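Local coordinates for protein putative secreted endoglycosylceramidase (Rhodococcus hoagii, PDB 6JYZ) that acts as a family 5 glycoside hydrolase, an endogalactosylceramidase that probably hydrolyses the O-glycosidic bond joining sugar to ceramide in glycolipids, at residues Asn85-Ala90 / Ala100-Arg105; Ala90-Pro95 / Gln194-Gln199; Glu108-Ala113 / Ile118-Asp123. All coordinates share one frame; numbering follows the deposited sequence.

How the contacts relate
From the N-terminal side, the chain leaves strand 81-86, passes through the short helix 88-91 and enters helix 100-115; contact 1 closes that connection. Contact 2 starts at A90, which it shares with contact 1, and reaches about a hundred residues ahead to helix 193-206, so the two cross along the chain. Contact 3 closes the short turn from helix 100-115 into strand 119-124, in series after contact 1 and nested within the long loop of contact 2. Strands 81-86 and 119-124 are parallel neighbours, bonded through N85, I86 and D123. Together the contacts tie two barrel strands, their connecting helix and the more distant helix 193-206.

Contact 1: residues Asn85-Ala90 / Ala100-Arg105; sequences NIAWSA and AAYVAR
The side chain of Y102 leaves helix 100-115 with CG anti to the backbone N (chi1 -178°), which sends the ring towards A90 and its hydroxyl on to the backbone of I86 and A87. I86 meets the phenol oxygen with CA and CB, CB at 3.5 Å from Y102 OH, and its CG2, lying beside the backbone N of I86, comes up a little farther off. The polar link across the contact is A87 N to Y102 OH at 3.1 Å, moderately bent. The same hydroxyl is also hydrogen-bonded to the carbonyl of L50, so this buried oxygen takes one bond from a backbone amide and makes another to a backbone oxygen, which fixes how the ring end sits.

A90 supplies the apolar half. Its methyl stands almost exactly on the ring normal of Y102, with A90 CB 3.4 Å from the ring centroid, a CH-pi contact over one face. R105 brings NH1 to the ring edge, in its plane, from the next turn of the same helix. A87 is the N-cap of helix 88-91, and A90 N returns to A87 O at 3.0 Å, so the first turn of that helix carries the methyl over the ring. The arrangement belongs to the strand-to-helix connection of the (beta/alpha)8 barrel expected for family 5 glycoside hydrolases, here joining strand 81-86 to helix 100-115.

Contact 2: residues Ala90-Pro95 / Gln194-Gln199; sequences ALEPTP and QGHLVQ
E92 and H196 cross at about a right angle, with the carboxylate and imidazole planes 41° apart. This is the tightly packed part. E92 is the first residue to leave helical geometry after helix 88-91; its CG is anti to the backbone N (chi1 -168°) and the chain stays extended beyond it, carrying the carboxylate to helix 193-206. E92 OE1 settles 3.5 Å from H196 CB, while OE2 lies at the imidazole edge near its plane, modelled too close to CD2 for that spacing to be relied on. No direct hydrogen bond joins the two side chains. The buried carboxylate is held from around: OE1 bonds to W88 NE1 and T200 OG1, OE2 to the backbone N of G96. H196 is turned by its own bond from ND1 to the carbonyl of G192, and W157 packs edge-to-face on its ring.

Two looser parts flank this core. P95 forms an exposed rim that just touches the ring, with P95 CB 4.0 Å from H196 NE2. Separately, water 1 fills the hydrated gap between E92 OE2, at 2.8 Å, and Q199 OE1, at 2.9 Å, donating in both cases, although further acceptors nearby may compete for its protons. Replacing E92 with an alanine would probably leave the W88 indole N-H and the G96 amide without their acceptor and cut the link to T200 on helix 193-206. In the (beta/alpha)8 barrel expected of family 5, the loop after helix 88-91 is thus held on helix 193-206 through E92 and T200.

Contact 3: residues Glu108-Ala113 / Ile118-Asp123; sequences EAVQDA and IYTVLD
T120 OG1, tucked between strand and helix beside V110 and A113, is gripped by two waters. It donates to water 3 at 2.7 Å from T120 OG1 and accepts from water 2 at 2.9 Å from the same atom. Water 3 also donates to both segments, reaching V110 O at 2.9 Å and I118 O at 2.8 Å, so one water stitches together a helix carbonyl, the carbonyl of I118 just ahead of the strand, and a hydroxyl. Water 2 adds only a weak bond to A109 O. The torsion explains this: OG1 lies beside the backbone N of T120 (chi1 -63°), which turns the hydroxyl to the waters and leaves the methyl anti to that N, where T120 CG2 packs 4.0 Å from V110 CG2. The two side chains meet at a slant.

Nearer the turn the contact becomes direct. I118 N donates to A113 O at 2.9 Å, with an N-H...O angle of 147°, and comes from above the carbonyl plane, 49° out of it, rather than along a lone pair. This bond ties the last part of the helix to the residue that leads into the strand. Next to it A113 CB rests 3.9 Å from I118 CB and also touches I118 O and T120 OG1; a methyl is thus wedged between backbone and hydroxyl, and the polar atoms there are met by the waters.

Strand 119-124 pairs in parallel with strands 81-86 and 214-218, and helix 100-115 lies against it as the helix of a beta-alpha-beta crossover from 81-86, as in other (beta/alpha)8 barrels. V110 also packs on V214 and F208, while F71 and M74 of helix 68-75 cover A113 and I118.

Contact 1: residues Asn85-Ala90 / Ala100-Arg105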
loop_
_atom_site.group_PDB
_atom_site.type_symbol
_atom_site.label_atom_id
_atom_site.label_comp_id
_atom_site.label_asym_id
_atom_site.label_seq_id
_atom_site.Cartn_x
_atom_site.Cartn_y
_atom_site.Cartn_z
ATOM N N ASN A 85 0.497 -6.276 -3.613
ATOM C CA ASN A 85 1.914 -6.457 -3.253
ATOM C C ASN A 85 2.506 -7.528 -4.170
ATOM O O ASN A 85 2.216 -8.724 -3.971
ATOM C CB ASN A 85 1.993 -6.891 -1.783
ATOM C CG ASN A 85 1.113 -6.116 -0.816
ATOM O OD1 ASN A 85 0.372 -6.762 -0.047
ATOM N ND2 ASN A 85 1.192 -4.793 -0.787
ATOM N N ILE A 86 3.339 -7.096 -5.086
ATOM C CA ILE A 86 3.948 -8.001 -6.067
ATOM C C ILE A 86 5.447 -8.090 -5.830
ATOM O O ILE A 86 6.022 -7.302 -5.065
ATOM C CB ILE A 86 3.641 -7.567 -7.496
ATOM C CG1 ILE A 86 4.252 -6.217 -7.836
ATOM C CG2 ILE A 86 2.108 -7.560 -7.758
ATOM C CD1 ILE A 86 4.157 -5.812 -9.315
ATOM N N ALA A 87 6.108 -9.079 -6.444
ATOM C CA ALA A 87 7.504 -9.401 -6.110
ATOM C C ALA A 87 8.404 -9.327 -7.315
ATOM O O ALA A 87 8.188 -10.040 -8.332
ATOM C CB ALA A 87 7.562 -10.806 -5.529
ATOM N N TRP A 88 9.482 -8.594 -7.164
ATOM C CA TRP A 88 10.542 -8.613 -8.161
ATOM C C TRP A 88 11.024 -10.045 -8.394
ATOM O O TRP A 88 11.273 -10.435 -9.573
ATOM C CB TRP A 88 11.691 -7.722 -7.635
ATOM C CG TRP A 88 12.903 -7.628 -8.533
ATOM C CD1 TRP A 88 13.039 -7.978 -9.871
ATOM C CD2 TRP A 88 14.170 -7.100 -8.113
ATOM N NE1 TRP A 88 14.313 -7.688 -10.280
ATOM C CE2 TRP A 88 15.020 -7.165 -9.239
ATOM C CE3 TRP A 88 14.646 -6.587 -6.874
ATOM C CZ2 TRP A 88 16.347 -6.721 -9.169
ATOM C CZ3 TRP A 88 15.967 -6.138 -6.830
ATOM C CH2 TRP A 88 16.802 -6.205 -7.952
ATOM N N SER A 89 11.118 -10.870 -7.366
ATOM C CA SER A 89 11.612 -12.223 -7.531
ATOM C C SER A 89 10.729 -13.026 -8.465
ATOM O O SER A 89 11.259 -13.956 -9.094
ATOM C CB SER A 89 11.760 -12.926 -6.199
ATOM O OG SER A 89 10.470 -13.035 -5.601
ATOM N N ALA A 90 9.448 -12.753 -8.534
ATOM C CA ALA A 90 8.549 -13.514 -9.445
ATOM C C ALA A 90 8.564 -12.869 -10.809
ATOM O O ALA A 90 8.439 -13.583 -11.812
ATOM C CB ALA A 90 7.161 -13.507 -8.843
ATOM N N ALA A 100 5.978 -13.449 -18.033
ATOM C CA ALA A 100 4.664 -13.020 -18.469
ATOM C C ALA A 100 3.553 -13.848 -17.858
ATOM O O ALA A 100 2.417 -13.347 -17.835
ATOM C CB ALA A 100 4.608 -13.143 -19.998
ATOM N N ALA A 101 3.814 -15.067 -17.397
ATOM C CA ALA A 101 2.768 -15.797 -16.738
ATOM C C ALA A 101 2.463 -15.177 -15.361
ATOM O O ALA A 101 1.304 -15.167 -14.924
ATOM C CB ALA A 101 3.134 -17.252 -16.532
ATOM N N TYR A 102 3.490 -14.649 -14.688
ATOM C CA TYR A 102 3.219 -13.901 -13.434
ATOM C C TYR A 102 2.526 -12.609 -13.761
ATOM O O TYR A 102 1.533 -12.226 -13.077
ATOM C CB TYR A 102 4.549 -13.681 -12.726
ATOM C CG TYR A 102 4.386 -12.950 -11.390
ATOM C CD1 TYR A 102 3.746 -13.562 -10.348
ATOM C CD2 TYR A 102 4.892 -11.657 -11.213
ATOM C CE1 TYR A 102 3.573 -12.944 -9.093
ATOM C CE2 TYR A 102 4.754 -11.041 -9.963
ATOM C CZ TYR A 102 4.109 -11.683 -8.960
ATOM O OH TYR A 102 4.072 -11.054 -7.714
ATOM N N VAL A 103 2.887 -11.911 -14.830
ATOM C CA VAL A 103 2.179 -10.719 -15.262
ATOM C C VAL A 103 0.726 -11.044 -15.538
ATOM O O VAL A 103 -0.163 -10.249 -15.205
ATOM C CB VAL A 103 2.815 -10.071 -16.504
ATOM C CG1 VAL A 103 1.954 -8.897 -16.969
ATOM C CG2 VAL A 103 4.226 -9.581 -16.139
ATOM N N ALA A 104 0.406 -12.226 -16.114
ATOM C CA ALA A 104 -1.005 -12.530 -16.369
ATOM C C ALA A 104 -1.730 -12.725 -15.057
ATOM O O ALA A 104 -2.923 -12.368 -15.014
ATOM C CB ALA A 104 -1.067 -13.812 -17.222
ATOM N N ARG A 105 -1.107 -13.223 -13.985
ATOM C CA ARG A 105 -1.814 -13.261 -12.711
ATOM C C ARG A 105 -2.044 -11.850 -12.200
ATOM O O ARG A 105 -3.136 -11.572 -11.629
ATOM C CB ARG A 105 -0.977 -14.001 -11.674
ATOM C CG ARG A 105 -0.791 -15.497 -12.012
ATOM C CD ARG A 105 0.181 -16.256 -11.150
ATOM N NE ARG A 105 -0.302 -16.306 -9.778
ATOM C CZ ARG A 105 0.494 -16.498 -8.746
ATOM N NH1 ARG A 105 1.812 -16.527 -8.883
ATOM N NH2 ARG A 105 -0.042 -16.570 -7.545
#

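Contact 2: residues Ala90-Pro95 / Gln194-Gln199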
loop_
_atom_site.group_PDB
_atom_site.type_symbol
_atom_site.label_atom_id
_atom_site.label_comp_id
_atom_site.label_asym_id
_atom_site.label_seq_id
_atom_site.Cartn_x
_atom_site.Cartn_y
_atom_site.Cartn_z
ATOM N N ALA A 90 9.448 -12.753 -8.534
ATOM C CA ALA A 90 8.549 -13.514 -9.445
ATOM C C ALA A 90 8.564 -12.869 -10.809
ATOM O O ALA A 90 8.439 -13.583 -11.812
ATOM C CB ALA A 90 7.161 -13.507 -8.843
ATOM N N LEU A 91 8.773 -11.577 -10.961
ATOM C CA LEU A 91 8.825 -10.962 -12.263
ATOM C C LEU A 91 10.118 -11.362 -12.960
ATOM O O LEU A 91 10.140 -11.545 -14.211
ATOM C CB LEU A 91 8.806 -9.440 -12.161
ATOM C CG LEU A 91 7.441 -8.884 -11.745
ATOM C CD1 LEU A 91 7.576 -7.460 -11.147
ATOM C CD2 LEU A 91 6.468 -8.872 -12.944
ATOM N N GLU A 92 11.252 -11.406 -12.265
ATOM C CA GLU A 92 12.586 -11.569 -12.855
ATOM C C GLU A 92 13.278 -12.695 -12.146
ATOM O O GLU A 92 14.207 -12.512 -11.316
ATOM C CB GLU A 92 13.372 -10.270 -12.750
ATOM C CG GLU A 92 14.633 -10.343 -13.632
ATOM C CD GLU A 92 15.443 -9.080 -13.689
ATOM O OE1 GLU A 92 15.239 -8.101 -12.912
ATOM O OE2 GLU A 92 16.351 -9.020 -14.585
ATOM N N PRO A 93 12.881 -13.979 -12.370
ATOM C CA PRO A 93 13.372 -15.084 -11.541
ATOM C C PRO A 93 14.794 -15.486 -11.859
ATOM O O PRO A 93 15.442 -16.088 -11.030
ATOM C CB PRO A 93 12.390 -16.239 -11.868
ATOM C CG PRO A 93 11.846 -15.847 -13.254
ATOM C CD PRO A 93 11.698 -14.331 -13.172
ATOM N N THR A 94 15.255 -15.145 -13.039
ATOM C CA THR A 94 16.636 -15.323 -13.401
ATOM C C THR A 94 17.058 -14.003 -14.024
ATOM O O THR A 94 16.225 -13.180 -14.483
ATOM C CB THR A 94 16.872 -16.497 -14.408
ATOM O OG1 THR A 94 16.182 -16.206 -15.640
ATOM C CG2 THR A 94 16.384 -17.821 -13.833
ATOM N N PRO A 95 18.345 -13.644 -14.064
ATOM C CA PRO A 95 18.741 -12.312 -14.500
ATOM C C PRO A 95 18.294 -12.000 -15.928
ATOM O O PRO A 95 18.599 -12.762 -16.859
ATOM C CB PRO A 95 20.307 -12.309 -14.443
ATOM C CG PRO A 95 20.584 -13.440 -13.500
ATOM C CD PRO A 95 19.486 -14.474 -13.605
ATOM N N GLN A 194 20.454 -2.864 -9.614
ATOM C CA GLN A 194 19.452 -1.827 -9.660
ATOM C C GLN A 194 18.987 -1.593 -11.096
ATOM O O GLN A 194 17.767 -1.392 -11.317
ATOM C CB GLN A 194 19.982 -0.538 -9.034
ATOM C CG GLN A 194 18.952 0.579 -9.013
ATOM C CD GLN A 194 19.435 1.887 -8.453
ATOM O OE1 GLN A 194 20.281 1.895 -7.435
ATOM N NE2 GLN A 194 18.890 2.952 -8.935
ATOM N N GLY A 195 19.881 -1.634 -12.083
ATOM C CA GLY A 195 19.457 -1.490 -13.494
ATOM C C GLY A 195 18.499 -2.624 -13.862
ATOM O O GLY A 195 17.558 -2.380 -14.634
ATOM N N HIS A 196 18.664 -3.801 -13.288
ATOM C CA HIS A 196 17.690 -4.870 -13.512
ATOM C C HIS A 196 16.303 -4.533 -12.981
ATOM O O HIS A 196 15.312 -4.780 -13.646
ATOM C CB HIS A 196 18.157 -6.178 -12.889
ATOM C CG HIS A 196 19.136 -6.906 -13.732
ATOM N ND1 HIS A 196 20.498 -6.883 -13.702
ATOM C CD2 HIS A 196 18.798 -7.867 -14.587
ATOM C CE1 HIS A 196 20.979 -7.758 -14.625
ATOM N NE2 HIS A 196 19.942 -8.370 -15.145
ATOM N N LEU A 197 16.210 -4.013 -11.751
ATOM C CA LEU A 197 14.891 -3.640 -11.249
ATOM C C LEU A 197 14.287 -2.500 -12.070
ATOM O O LEU A 197 13.071 -2.493 -12.345
ATOM C CB LEU A 197 14.933 -3.287 -9.744
ATOM C CG LEU A 197 13.561 -2.931 -9.173
ATOM C CD1 LEU A 197 12.536 -4.049 -9.441
ATOM C CD2 LEU A 197 13.660 -2.626 -7.675
ATOM N N VAL A 198 15.097 -1.510 -12.461
ATOM C CA VAL A 198 14.581 -0.433 -13.285
ATOM C C VAL A 198 13.997 -0.980 -14.593
ATOM O O VAL A 198 12.880 -0.586 -14.984
ATOM C CB VAL A 198 15.713 0.596 -13.534
ATOM C CG1 VAL A 198 15.334 1.594 -14.601
ATOM C CG2 VAL A 198 16.062 1.345 -12.240
ATOM N N GLN A 199 14.716 -1.887 -15.263
ATOM C CA GLN A 199 14.206 -2.471 -16.496
ATOM C C GLN A 199 12.973 -3.300 -16.220
ATOM O O GLN A 199 12.018 -3.251 -17.017
ATOM C CB GLN A 199 15.322 -3.287 -17.129
ATOM C CG GLN A 199 14.796 -4.088 -18.348
ATOM C CD GLN A 199 15.903 -4.811 -19.073
ATOM O OE1 GLN A 199 16.441 -5.806 -18.615
ATOM N NE2 GLN A 199 16.274 -4.235 -20.165
HETATM O O HOH W 1 15.728 -6.608 -15.913
#

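Contact 3: residues Glu108-Ala113 / Ile118-Asp123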
loop_
_atom_site.group_PDB
_atom_site.type_symbol
_atom_site.label_atom_id
_atom_site.label_comp_id
_atom_site.label_asym_id
_atom_site.label_seq_id
_atom_site.Cartn_x
_atom_site.Cartn_y
_atom_site.Cartn_z
ATOM N N GLU A 108 -4.989 -10.473 -14.186
ATOM C CA GLU A 108 -6.249 -11.028 -13.701
ATOM C C GLU A 108 -6.697 -10.342 -12.426
ATOM O O GLU A 108 -7.891 -10.057 -12.274
ATOM C CB GLU A 108 -6.094 -12.548 -13.520
ATOM C CG GLU A 108 -7.365 -13.226 -13.003
ATOM C CD GLU A 108 -7.019 -14.665 -12.678
ATOM O OE1 GLU A 108 -6.188 -14.951 -11.801
ATOM O OE2 GLU A 108 -7.499 -15.511 -13.425
ATOM N N ALA A 109 -5.774 -10.088 -11.481
ATOM C CA ALA A 109 -6.143 -9.350 -10.273
ATOM C C ALA A 109 -6.580 -7.935 -10.604
ATOM O O ALA A 109 -7.583 -7.445 -9.993
ATOM C CB ALA A 109 -4.938 -9.332 -9.324
ATOM N N VAL A 110 -5.944 -7.240 -11.519
ATOM C CA VAL A 110 -6.344 -5.907 -11.900
ATOM C C VAL A 110 -7.749 -5.950 -12.466
ATOM O O VAL A 110 -8.567 -5.049 -12.201
ATOM C CB VAL A 110 -5.365 -5.301 -12.905
ATOM C CG1 VAL A 110 -5.868 -4.014 -13.517
ATOM C CG2 VAL A 110 -4.015 -5.010 -12.216
ATOM N N GLN A 111 -8.047 -6.943 -13.325
ATOM C CA GLN A 111 -9.366 -7.013 -13.964
ATOM C C GLN A 111 -10.416 -7.426 -12.945
ATOM O O GLN A 111 -11.513 -6.826 -12.971
ATOM C CB GLN A 111 -9.294 -8.059 -15.106
ATOM C CG GLN A 111 -10.609 -8.037 -15.935
ATOM C CD GLN A 111 -10.813 -6.707 -16.642
ATOM O OE1 GLN A 111 -9.962 -6.132 -17.309
ATOM N NE2 GLN A 111 -11.983 -6.128 -16.465
ATOM N N ASP A 112 -10.158 -8.333 -12.050
ATOM C CA ASP A 112 -11.120 -8.675 -11.020
ATOM C C ASP A 112 -11.388 -7.494 -10.101
ATOM O O ASP A 112 -12.560 -7.225 -9.719
ATOM C CB ASP A 112 -10.618 -9.840 -10.179
ATOM C CG ASP A 112 -10.628 -11.202 -10.899
ATOM O OD1 ASP A 112 -11.416 -11.360 -11.903
ATOM O OD2 ASP A 112 -9.911 -12.104 -10.408
ATOM N N ALA A 113 -10.363 -6.724 -9.751
ATOM C CA ALA A 113 -10.591 -5.498 -8.983
ATOM C C ALA A 113 -11.422 -4.529 -9.810
ATOM O O ALA A 113 -12.426 -3.987 -9.285
ATOM C CB ALA A 113 -9.203 -4.931 -8.603
ATOM N N ILE A 118 -12.719 -1.300 -8.226
ATOM C CA ILE A 118 -11.512 -1.110 -7.399
ATOM C C ILE A 118 -10.372 -0.840 -8.345
ATOM O O ILE A 118 -10.067 -1.673 -9.227
ATOM C CB ILE A 118 -11.297 -2.372 -6.580
ATOM C CG1 ILE A 118 -12.490 -2.613 -5.635
ATOM C CG2 ILE A 118 -9.966 -2.290 -5.785
ATOM C CD1 ILE A 118 -12.361 -3.950 -4.897
ATOM N N TYR A 119 -9.670 0.261 -8.133
ATOM C CA TYR A 119 -8.412 0.582 -8.788
ATOM C C TYR A 119 -7.257 -0.183 -8.137
ATOM O O TYR A 119 -7.326 -0.554 -6.964
ATOM C CB TYR A 119 -8.101 2.071 -8.592
ATOM C CG TYR A 119 -8.952 3.031 -9.395
ATOM C CD1 TYR A 119 -8.555 3.381 -10.670
ATOM C CD2 TYR A 119 -10.059 3.668 -8.846
ATOM C CE1 TYR A 119 -9.258 4.300 -11.432
ATOM C CE2 TYR A 119 -10.760 4.616 -9.580
ATOM C CZ TYR A 119 -10.372 4.886 -10.874
ATOM O OH TYR A 119 -11.089 5.829 -11.596
ATOM N N THR A 120 -6.173 -0.393 -8.891
ATOM C CA THR A 120 -5.012 -1.104 -8.387
ATOM C C THR A 120 -3.767 -0.244 -8.367
ATOM O O THR A 120 -3.392 0.357 -9.387
ATOM C CB THR A 120 -4.737 -2.319 -9.258
ATOM O OG1 THR A 120 -5.847 -3.215 -9.185
ATOM C CG2 THR A 120 -3.524 -3.110 -8.778
ATOM N N VAL A 121 -3.097 -0.210 -7.205
ATOM C CA VAL A 121 -1.735 0.274 -7.098
ATOM C C VAL A 121 -0.828 -0.939 -7.198
ATOM O O VAL A 121 -0.967 -1.893 -6.412
ATOM C CB VAL A 121 -1.519 1.017 -5.770
ATOM C CG1 VAL A 121 -0.028 1.279 -5.543
ATOM C CG2 VAL A 121 -2.324 2.286 -5.702
ATOM N N LEU A 122 0.100 -0.923 -8.160
ATOM C CA LEU A 122 1.095 -1.994 -8.258
ATOM C C LEU A 122 2.268 -1.652 -7.340
ATOM O O LEU A 122 2.963 -0.677 -7.597
ATOM C CB LEU A 122 1.583 -2.120 -9.711
ATOM C CG LEU A 122 0.474 -2.513 -10.713
ATOM C CD1 LEU A 122 1.070 -2.470 -12.100
ATOM C CD2 LEU A 122 -0.045 -3.895 -10.389
ATOM N N ASP A 123 2.460 -2.469 -6.313
ATOM C CA ASP A 123 3.496 -2.200 -5.320
ATOM C C ASP A 123 4.613 -3.233 -5.424
ATOM O O ASP A 123 4.370 -4.404 -5.175
ATOM C CB ASP A 123 2.837 -2.236 -3.929
ATOM C CG ASP A 123 3.777 -2.505 -2.783
ATOM O OD1 ASP A 123 4.942 -2.110 -2.805
ATOM O OD2 ASP A 123 3.312 -3.208 -1.837
HETATM O O HOH W 2 -5.727 -5.939 -8.131
HETATM O O HOH W 3 -7.931 -2.542 -10.818
#